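Side-chain contacts in probable 2-dehydropantoate 2-reductase (Bacillus subtilis, PDB 3EGO), which probably catalyses the NADPH-dependent reduction of ketopantoate to pantoate, a step in pantothenate biosynthesis: residues 106-111 and 115-120; 189-194 and 200-205. All coordinates share one frame; numbering follows the deposited sequence.

Neither contact is crossed by a hydrogen bond, and both rest on van der Waals packing of carbon atoms, but they belong to different halves of the chain. Contact 1 packs the end of a helix on a strand in the nucleotide-binding, Rossmann-type half; contact 2 packs the end of a long helix on a short helical turn in the all-helical C-terminal half. Both are buried, contact 1 nearer the middle, its centre about 14 Å from the chain's centre against about 21 Å. The two centres lie about 32 Å apart, with no element in common. Contact 1 buries more surface, 189 against 125 Å², and uses aromatic rings; contact 2 is aliphatic, beside residues that probably bind substrate.

Contact 1 of 2, residues 106-111 and 115-120; sequences HDLKDW and HSIYVG
Both ring nitrogens of His115, whose CD2 touches Trp111, are hydrogen-bonded outside the contact: ND1 to Thr93 N and NE2 to Leu87 O. With two backbone groups fixing its rotation, the imidazole brings CD2 within 3.9 Å of Trp111 CH2. The rings are oblique, their planes at 46° and the imidazole centroid 5.9 Å from that of the six-membered ring of Trp111, so the evidence is for neither a stack nor a T-shaped pair. Trp111 reaches the strand because its CG is anti to the backbone N (chi1 -163°). Its CZ3 also lies 3.8 Å from Ile117 CD1, the two side chains meeting at about a right angle. Ile117 serves two partners: CD1 goes to the indole, while CG2 sits 4.0 Å from Leu108 CD1. The same Leu108 CD1 is 3.8 Å from Val119 CG2, and so spans two residues on one face of strand 116-128. Leu108 thereby seats helix 103-109 on that strand, within the beta-alpha-beta unit starting at strand 94-97; Trp111, just past the helix, extends the contact to His115 and Ile117. Phe84 meets Trp111 edge-to-face. Apolar and aromatic contact carries the joint, crossed by no hydrogen bond, while Thr93 and Leu87 satisfy the His115 nitrogens.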
ATOM      1  N   HIS A 106      -1.010   7.135  26.012  1.00 43.94           N
ATOM      2  CA  HIS A 106      -1.357   8.565  25.997  1.00 45.39           C
ATOM      3  C   HIS A 106      -2.666   8.858  26.768  1.00 48.07           C
ATOM      4  O   HIS A 106      -2.767   9.857  27.484  1.00 48.44           O
ATOM      5  CB  HIS A 106      -1.374   9.125  24.561  1.00 45.54           C
ATOM      6  CG  HIS A 106      -0.022   9.182  23.914  1.00 43.50           C
ATOM      7  ND1 HIS A 106       0.183   8.878  22.587  1.00 49.12           N
ATOM      8  CD2 HIS A 106       1.197   9.497  24.418  1.00 45.33           C
ATOM      9  CE1 HIS A 106       1.469   9.009  22.296  1.00 47.28           C
ATOM     10  NE2 HIS A 106       2.108   9.379  23.393  1.00 47.91           N
ATOM     11  N   ASP A 107      -3.651   7.973  26.654  1.00 49.27           N
ATOM     12  CA  ASP A 107      -4.897   8.115  27.413  1.00 51.16           C
ATOM     13  C   ASP A 107      -4.682   7.974  28.923  1.00 51.21           C
ATOM     14  O   ASP A 107      -5.263   8.713  29.720  1.00 48.97           O
ATOM     15  CB  ASP A 107      -5.936   7.085  26.945  1.00 52.98           C
ATOM     16  CG  ASP A 107      -5.917   6.867  25.426  1.00 58.53           C
ATOM     17  OD1 ASP A 107      -5.163   7.577  24.713  1.00 60.07           O
ATOM     18  OD2 ASP A 107      -6.648   5.969  24.948  1.00 61.31           O
ATOM     19  N   LEU A 108      -3.847   7.014  29.312  1.00 50.42           N
ATOM     20  CA  LEU A 108      -3.550   6.765  30.725  1.00 50.75           C
ATOM     21  C   LEU A 108      -2.711   7.848  31.389  1.00 52.71           C
ATOM     22  O   LEU A 108      -2.872   8.110  32.576  1.00 52.05           O
ATOM     23  CB  LEU A 108      -2.792   5.447  30.888  1.00 49.34           C
ATOM     24  CG  LEU A 108      -3.459   4.164  30.439  1.00 42.06           C
ATOM     25  CD1 LEU A 108      -2.557   3.004  30.756  1.00 41.57           C
ATOM     26  CD2 LEU A 108      -4.772   4.028  31.105  1.00 31.90           C
ATOM     27  N   LYS A 109      -1.785   8.421  30.625  1.00 56.79           N
ATOM     28  CA  LYS A 109      -0.874   9.450  31.110  1.00 61.43           C
ATOM     29  C   LYS A 109      -1.622  10.540  31.868  1.00 64.07           C
ATOM     30  O   LYS A 109      -1.247  10.916  32.980  1.00 65.62           O
ATOM     31  CB  LYS A 109      -0.158  10.098  29.928  1.00 61.74           C
ATOM     32  CG  LYS A 109       1.324  10.293  30.125  1.00 64.52           C
ATOM     33  CD  LYS A 109       2.089   9.084  29.613  1.00 66.12           C
ATOM     34  CE  LYS A 109       3.577   9.244  29.845  1.00 69.33           C
ATOM     35  NZ  LYS A 109       4.381   8.530  28.812  1.00 71.84           N
ATOM     36  N   ASP A 110      -2.668  11.061  31.234  1.00 67.22           N
ATOM     37  CA  ASP A 110      -3.481  12.119  31.814  1.00 69.32           C
ATOM     38  C   ASP A 110      -4.823  11.538  32.202  1.00 68.70           C
ATOM     39  O   ASP A 110      -5.865  11.950  31.689  1.00 69.80           O
ATOM     40  CB  ASP A 110      -3.697  13.243  30.799  1.00 70.09           C
ATOM     41  CG  ASP A 110      -2.430  13.611  30.062  1.00 74.53           C
ATOM     42  OD1 ASP A 110      -1.403  13.880  30.730  1.00 77.60           O
ATOM     43  OD2 ASP A 110      -2.466  13.633  28.813  1.00 77.80           O
ATOM     44  N   TRP A 111      -4.805  10.555  33.089  1.00 66.85           N
ATOM     45  CA  TRP A 111      -6.056   9.997  33.561  1.00 64.69           C
ATOM     46  C   TRP A 111      -6.171  10.208  35.060  1.00 64.81           C
ATOM     47  O   TRP A 111      -5.470   9.578  35.853  1.00 65.55           O
ATOM     48  CB  TRP A 111      -6.211   8.511  33.175  1.00 62.05           C
ATOM     49  CG  TRP A 111      -7.627   8.037  33.297  1.00 58.30           C
ATOM     50  CD1 TRP A 111      -8.747   8.804  33.195  1.00 57.99           C
ATOM     51  CD2 TRP A 111      -8.083   6.695  33.527  1.00 58.94           C
ATOM     52  NE1 TRP A 111      -9.870   8.035  33.364  1.00 54.23           N
ATOM     53  CE2 TRP A 111      -9.493   6.735  33.563  1.00 57.61           C
ATOM     54  CE3 TRP A 111      -7.440   5.464  33.712  1.00 57.25           C
ATOM     55  CZ2 TRP A 111     -10.271   5.596  33.778  1.00 58.68           C
ATOM     56  CZ3 TRP A 111      -8.217   4.332  33.930  1.00 54.86           C
ATOM     57  CH2 TRP A 111      -9.613   4.405  33.956  1.00 56.25           C
ATOM     58  N   HIS A 115      -7.966   4.800  40.519  1.00 44.26           N
ATOM     59  CA  HIS A 115      -7.685   3.409  40.181  1.00 40.78           C
ATOM     60  C   HIS A 115      -6.195   3.132  40.293  1.00 38.17           C
ATOM     61  O   HIS A 115      -5.371   4.035  40.090  1.00 37.86           O
ATOM     62  CB  HIS A 115      -8.150   3.129  38.753  1.00 38.09           C
ATOM     63  CG  HIS A 115      -9.634   2.996  38.606  1.00 35.12           C
ATOM     64  ND1 HIS A 115     -10.403   2.232  39.458  1.00 36.43           N
ATOM     65  CD2 HIS A 115     -10.484   3.499  37.679  1.00 31.09           C
ATOM     66  CE1 HIS A 115     -11.665   2.278  39.064  1.00 38.87           C
ATOM     67  NE2 HIS A 115     -11.739   3.045  37.989  1.00 31.02           N
ATOM     68  N   SER A 116      -5.835   1.899  40.643  1.00 36.76           N
ATOM     69  CA  SER A 116      -4.447   1.461  40.517  1.00 36.50           C
ATOM     70  C   SER A 116      -4.263   0.887  39.127  1.00 34.88           C
ATOM     71  O   SER A 116      -4.889  -0.106  38.787  1.00 33.10           O
ATOM     72  CB  SER A 116      -4.103   0.370  41.537  1.00 36.38           C
ATOM     73  OG  SER A 116      -4.268   0.814  42.884  1.00 41.11           O
ATOM     74  N   ILE A 117      -3.355   1.466  38.357  1.00 34.94           N
ATOM     75  CA  ILE A 117      -3.200   1.100  36.964  1.00 32.10           C
ATOM     76  C   ILE A 117      -1.975   0.269  36.725  1.00 32.04           C
ATOM     77  O   ILE A 117      -0.865   0.642  37.119  1.00 29.89           O
ATOM     78  CB  ILE A 117      -3.123   2.321  36.065  1.00 32.44           C
ATOM     79  CG1 ILE A 117      -4.299   3.255  36.342  1.00 31.64           C
ATOM     80  CG2 ILE A 117      -3.109   1.886  34.570  1.00 33.50           C
ATOM     81  CD1 ILE A 117      -5.659   2.600  36.175  1.00 34.74           C
ATOM     82  N   TYR A 118      -2.204  -0.853  36.039  1.00 28.98           N
ATOM     83  CA  TYR A 118      -1.172  -1.770  35.630  1.00 25.57           C
ATOM     84  C   TYR A 118      -1.279  -1.962  34.128  1.00 25.38           C
ATOM     85  O   TYR A 118      -2.365  -1.858  33.535  1.00 26.95           O
ATOM     86  CB  TYR A 118      -1.315  -3.113  36.368  1.00 25.53           C
ATOM     87  CG  TYR A 118      -1.372  -2.893  37.873  1.00 26.68           C
ATOM     88  CD1 TYR A 118      -0.199  -2.749  38.631  1.00 29.51           C
ATOM     89  CD2 TYR A 118      -2.588  -2.756  38.517  1.00 30.99           C
ATOM     90  CE1 TYR A 118      -0.270  -2.496  40.013  1.00 28.24           C
ATOM     91  CE2 TYR A 118      -2.668  -2.508  39.886  1.00 31.89           C
ATOM     92  CZ  TYR A 118      -1.507  -2.382  40.630  1.00 31.09           C
ATOM     93  OH  TYR A 118      -1.632  -2.127  41.984  1.00 31.32           O
ATOM     94  N   VAL A 119      -0.156  -2.320  33.552  1.00 23.76           N
ATOM     95  CA  VAL A 119      -0.003  -2.398  32.122  1.00 27.25           C
ATOM     96  C   VAL A 119       0.784  -3.684  31.829  1.00 28.20           C
ATOM     97  O   VAL A 119       1.680  -4.029  32.583  1.00 28.72           O
ATOM     98  CB  VAL A 119       0.746  -1.064  31.778  1.00 29.26           C
ATOM     99  CG1 VAL A 119       2.202  -1.221  31.364  1.00 30.94           C
ATOM    100  CG2 VAL A 119      -0.163   0.021  31.084  1.00 26.69           C
ATOM    101  N   GLY A 120       0.445  -4.415  30.765  1.00 25.80           N
ATOM    102  CA  GLY A 120       1.167  -5.652  30.449  1.00 24.15           C
ATOM    103  C   GLY A 120       1.064  -6.112  29.017  1.00 23.02           C
ATOM    104  O   GLY A 120       0.339  -5.530  28.224  1.00 24.08           O
TER

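Contact 2 of 2, residues 189-194 and 200-205; sequences NPLTAL and GELLTT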
ATOM      1  N   ASN A 189       4.547  -5.257  11.075  1.00 27.88           N
ATOM      2  CA  ASN A 189       3.104  -5.246  10.707  1.00 28.98           C
ATOM      3  C   ASN A 189       2.637  -4.323   9.556  1.00 28.49           C
ATOM      4  O   ASN A 189       1.929  -4.760   8.631  1.00 26.26           O
ATOM      5  CB  ASN A 189       2.266  -5.002  11.964  1.00 27.96           C
ATOM      6  CG  ASN A 189       2.252  -6.227  12.922  1.00 33.86           C
ATOM      7  OD1 ASN A 189       3.045  -7.156  12.776  1.00 34.79           O
ATOM      8  ND2 ASN A 189       1.362  -6.205  13.900  1.00 35.87           N
ATOM      9  N   PRO A 190       2.968  -3.021   9.643  1.00 27.40           N
ATOM     10  CA  PRO A 190       2.645  -2.106   8.565  1.00 26.89           C
ATOM     11  C   PRO A 190       3.281  -2.536   7.263  1.00 28.16           C
ATOM     12  O   PRO A 190       2.634  -2.432   6.224  1.00 29.39           O
ATOM     13  CB  PRO A 190       3.279  -0.772   9.029  1.00 27.73           C
ATOM     14  CG  PRO A 190       3.441  -0.891  10.530  1.00 26.95           C
ATOM     15  CD  PRO A 190       3.600  -2.360  10.809  1.00 27.45           C
ATOM     16  N   LEU A 191       4.534  -3.017   7.305  1.00 27.76           N
ATOM     17  CA  LEU A 191       5.230  -3.379   6.081  1.00 27.54           C
ATOM     18  C   LEU A 191       4.616  -4.560   5.388  1.00 28.17           C
ATOM     19  O   LEU A 191       4.475  -4.554   4.160  1.00 30.94           O
ATOM     20  CB  LEU A 191       6.712  -3.698   6.320  1.00 28.60           C
ATOM     21  CG  LEU A 191       7.705  -2.571   6.101  1.00 35.23           C
ATOM     22  CD1 LEU A 191       7.522  -1.506   7.150  1.00 42.23           C
ATOM     23  CD2 LEU A 191       9.129  -3.108   6.162  1.00 27.18           C
ATOM     24  N   THR A 192       4.290  -5.598   6.162  1.00 26.77           N
ATOM     25  CA  THR A 192       3.636  -6.779   5.612  1.00 25.99           C
ATOM     26  C   THR A 192       2.241  -6.469   5.077  1.00 27.94           C
ATOM     27  O   THR A 192       1.805  -7.029   4.067  1.00 31.01           O
ATOM     28  CB  THR A 192       3.544  -7.954   6.624  1.00 25.38           C
ATOM     29  OG1 THR A 192       2.872  -7.534   7.795  1.00 31.72           O
ATOM     30  CG2 THR A 192       4.924  -8.490   6.991  1.00 31.17           C
ATOM     31  N   ALA A 193       1.542  -5.575   5.755  1.00 26.48           N
ATOM     32  CA  ALA A 193       0.229  -5.176   5.329  1.00 27.58           C
ATOM     33  C   ALA A 193       0.313  -4.514   3.970  1.00 30.70           C
ATOM     34  O   ALA A 193      -0.552  -4.728   3.144  1.00 33.01           O
ATOM     35  CB  ALA A 193      -0.390  -4.232   6.305  1.00 27.73           C
ATOM     36  N   LEU A 194       1.335  -3.697   3.724  1.00 29.59           N
ATOM     37  CA  LEU A 194       1.375  -3.047   2.399  1.00 30.31           C
ATOM     38  C   LEU A 194       1.853  -3.980   1.273  1.00 31.65           C
ATOM     39  O   LEU A 194       1.313  -3.960   0.139  1.00 29.14           O
ATOM     40  CB  LEU A 194       2.193  -1.742   2.450  1.00 31.27           C
ATOM     41  CG  LEU A 194       1.399  -0.490   2.819  1.00 38.55           C
ATOM     42  CD1 LEU A 194       1.724   0.048   4.183  1.00 41.20           C
ATOM     43  CD2 LEU A 194       1.690   0.598   1.781  1.00 45.67           C
ATOM     44  N   GLY A 200       8.513 -13.696   6.663  1.00 40.37           N
ATOM     45  CA  GLY A 200       9.850 -14.103   6.270  1.00 41.68           C
ATOM     46  C   GLY A 200      10.316 -13.360   5.033  1.00 41.81           C
ATOM     47  O   GLY A 200      11.511 -13.168   4.830  1.00 42.19           O
ATOM     48  N   GLU A 201       9.368 -12.941   4.202  1.00 40.13           N
ATOM     49  CA  GLU A 201       9.716 -12.213   2.990  1.00 41.12           C
ATOM     50  C   GLU A 201      10.410 -10.879   3.280  1.00 38.99           C
ATOM     51  O   GLU A 201      11.137 -10.371   2.443  1.00 39.35           O
ATOM     52  CB  GLU A 201       8.502 -12.021   2.069  1.00 42.14           C
ATOM     53  CG  GLU A 201       8.300 -13.108   1.029  1.00 49.74           C
ATOM     54  CD  GLU A 201       7.784 -12.538  -0.300  1.00 60.32           C
ATOM     55  OE1 GLU A 201       6.732 -13.010  -0.791  1.00 65.15           O
ATOM     56  OE2 GLU A 201       8.419 -11.599  -0.844  1.00 66.40           O
ATOM     57  N   LEU A 202      10.208 -10.330   4.472  1.00 39.47           N
ATOM     58  CA  LEU A 202      10.938  -9.116   4.899  1.00 38.61           C
ATOM     59  C   LEU A 202      12.445  -9.331   5.058  1.00 42.06           C
ATOM     60  O   LEU A 202      13.234  -8.393   4.914  1.00 40.71           O
ATOM     61  CB  LEU A 202      10.388  -8.581   6.218  1.00 37.41           C
ATOM     62  CG  LEU A 202       8.926  -8.113   6.169  1.00 37.71           C
ATOM     63  CD1 LEU A 202       8.591  -7.337   7.416  1.00 30.79           C
ATOM     64  CD2 LEU A 202       8.687  -7.261   4.900  1.00 37.73           C
ATOM     65  N   LEU A 203      12.839 -10.561   5.374  1.00 41.11           N
ATOM     66  CA  LEU A 203      14.229 -10.853   5.681  1.00 42.04           C
ATOM     67  C   LEU A 203      14.988 -11.272   4.444  1.00 41.53           C
ATOM     68  O   LEU A 203      16.157 -10.916   4.266  1.00 42.85           O
ATOM     69  CB  LEU A 203      14.304 -11.962   6.729  1.00 43.31           C
ATOM     70  CG  LEU A 203      13.916 -11.672   8.171  1.00 44.65           C
ATOM     71  CD1 LEU A 203      14.127 -12.956   8.960  1.00 49.57           C
ATOM     72  CD2 LEU A 203      14.745 -10.533   8.758  1.00 48.23           C
ATOM     73  N   THR A 204      14.315 -12.004   3.571  1.00 43.83           N
ATOM     74  CA  THR A 204      14.970 -12.596   2.412  1.00 45.93           C
ATOM     75  C   THR A 204      14.930 -11.719   1.153  1.00 46.15           C
ATOM     76  O   THR A 204      15.461 -12.115   0.122  1.00 44.65           O
ATOM     77  CB  THR A 204      14.378 -13.975   2.079  1.00 47.55           C
ATOM     78  OG1 THR A 204      13.004 -13.834   1.694  1.00 48.22           O
ATOM     79  CG2 THR A 204      14.475 -14.926   3.285  1.00 48.99           C
ATOM     80  N   THR A 205      14.280 -10.553   1.224  1.00 44.95           N
ATOM     81  CA  THR A 205      14.282  -9.626   0.093  1.00 44.52           C
ATOM     82  C   THR A 205      15.107  -8.434   0.524  1.00 42.62           C
ATOM     83  O   THR A 205      14.687  -7.678   1.380  1.00 42.64           O
ATOM     84  CB  THR A 205      12.850  -9.132  -0.282  1.00 44.83           C
ATOM     85  OG1 THR A 205      11.967 -10.248  -0.421  1.00 48.45           O
ATOM     86  CG2 THR A 205      12.843  -8.308  -1.583  1.00 41.48           C
TER
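Leu191 and Thr192, one after the other on helix 174-195, both touch the side chain of Leu202. Just before them, Asn189 probably binds substrate, and its CB points away from residues 200-205. Pro190 has no N-H to give to the preceding turn, and the N of Leu191 has no such bond either; the helix is kinked here. Within this segment Ala193 N bonds Asn189 O at 3.0 Å.

At Leu191 the touching atom is CB, 4.2 Å from Leu202 CD1. Thr192 comes closer: its CG2 lies 3.9 Å from Leu202 CD1 and 4.1 Å from Leu202 CG, the two side chains meeting at about a right angle. A chi1 of 57° sets this division of labour, placing CG2 anti to the carbonyl carbon and facing Leu202, and OG1 between the backbone N and the carbonyl carbon. OG1 is thus given over to polar partners, hydrogen-bonding Ser247 OG and Ile188 O, with Asn189 O nearby at 3.0 Å.

Across from them, Leu202 belongs to a weakly bonded turn. Gly200 O accepts from Leu203 N at 3.0 Å and from Thr204 N at 3.3 Å. Thr205 OG1 adds a bond to Glu201 O at 3.0 Å, in the carbonyl plane and with a C=O...O angle of 147°, which ties the exit of the turn back to its start.

Thr192 also packs on Asn199, another probable substrate-binding residue, so the contact borders the presumed substrate site. Leu191 and Leu202 both rest on Met212 of helix 206-223. Leu191 and Leu194 further touch Leu285 of helix 280-291, while Ala193 faces helix 248-255; the end of helix 174-195 thus packs against these three helices and the turn at 201-204, and Leu194 touches Ser288 of the second subunit.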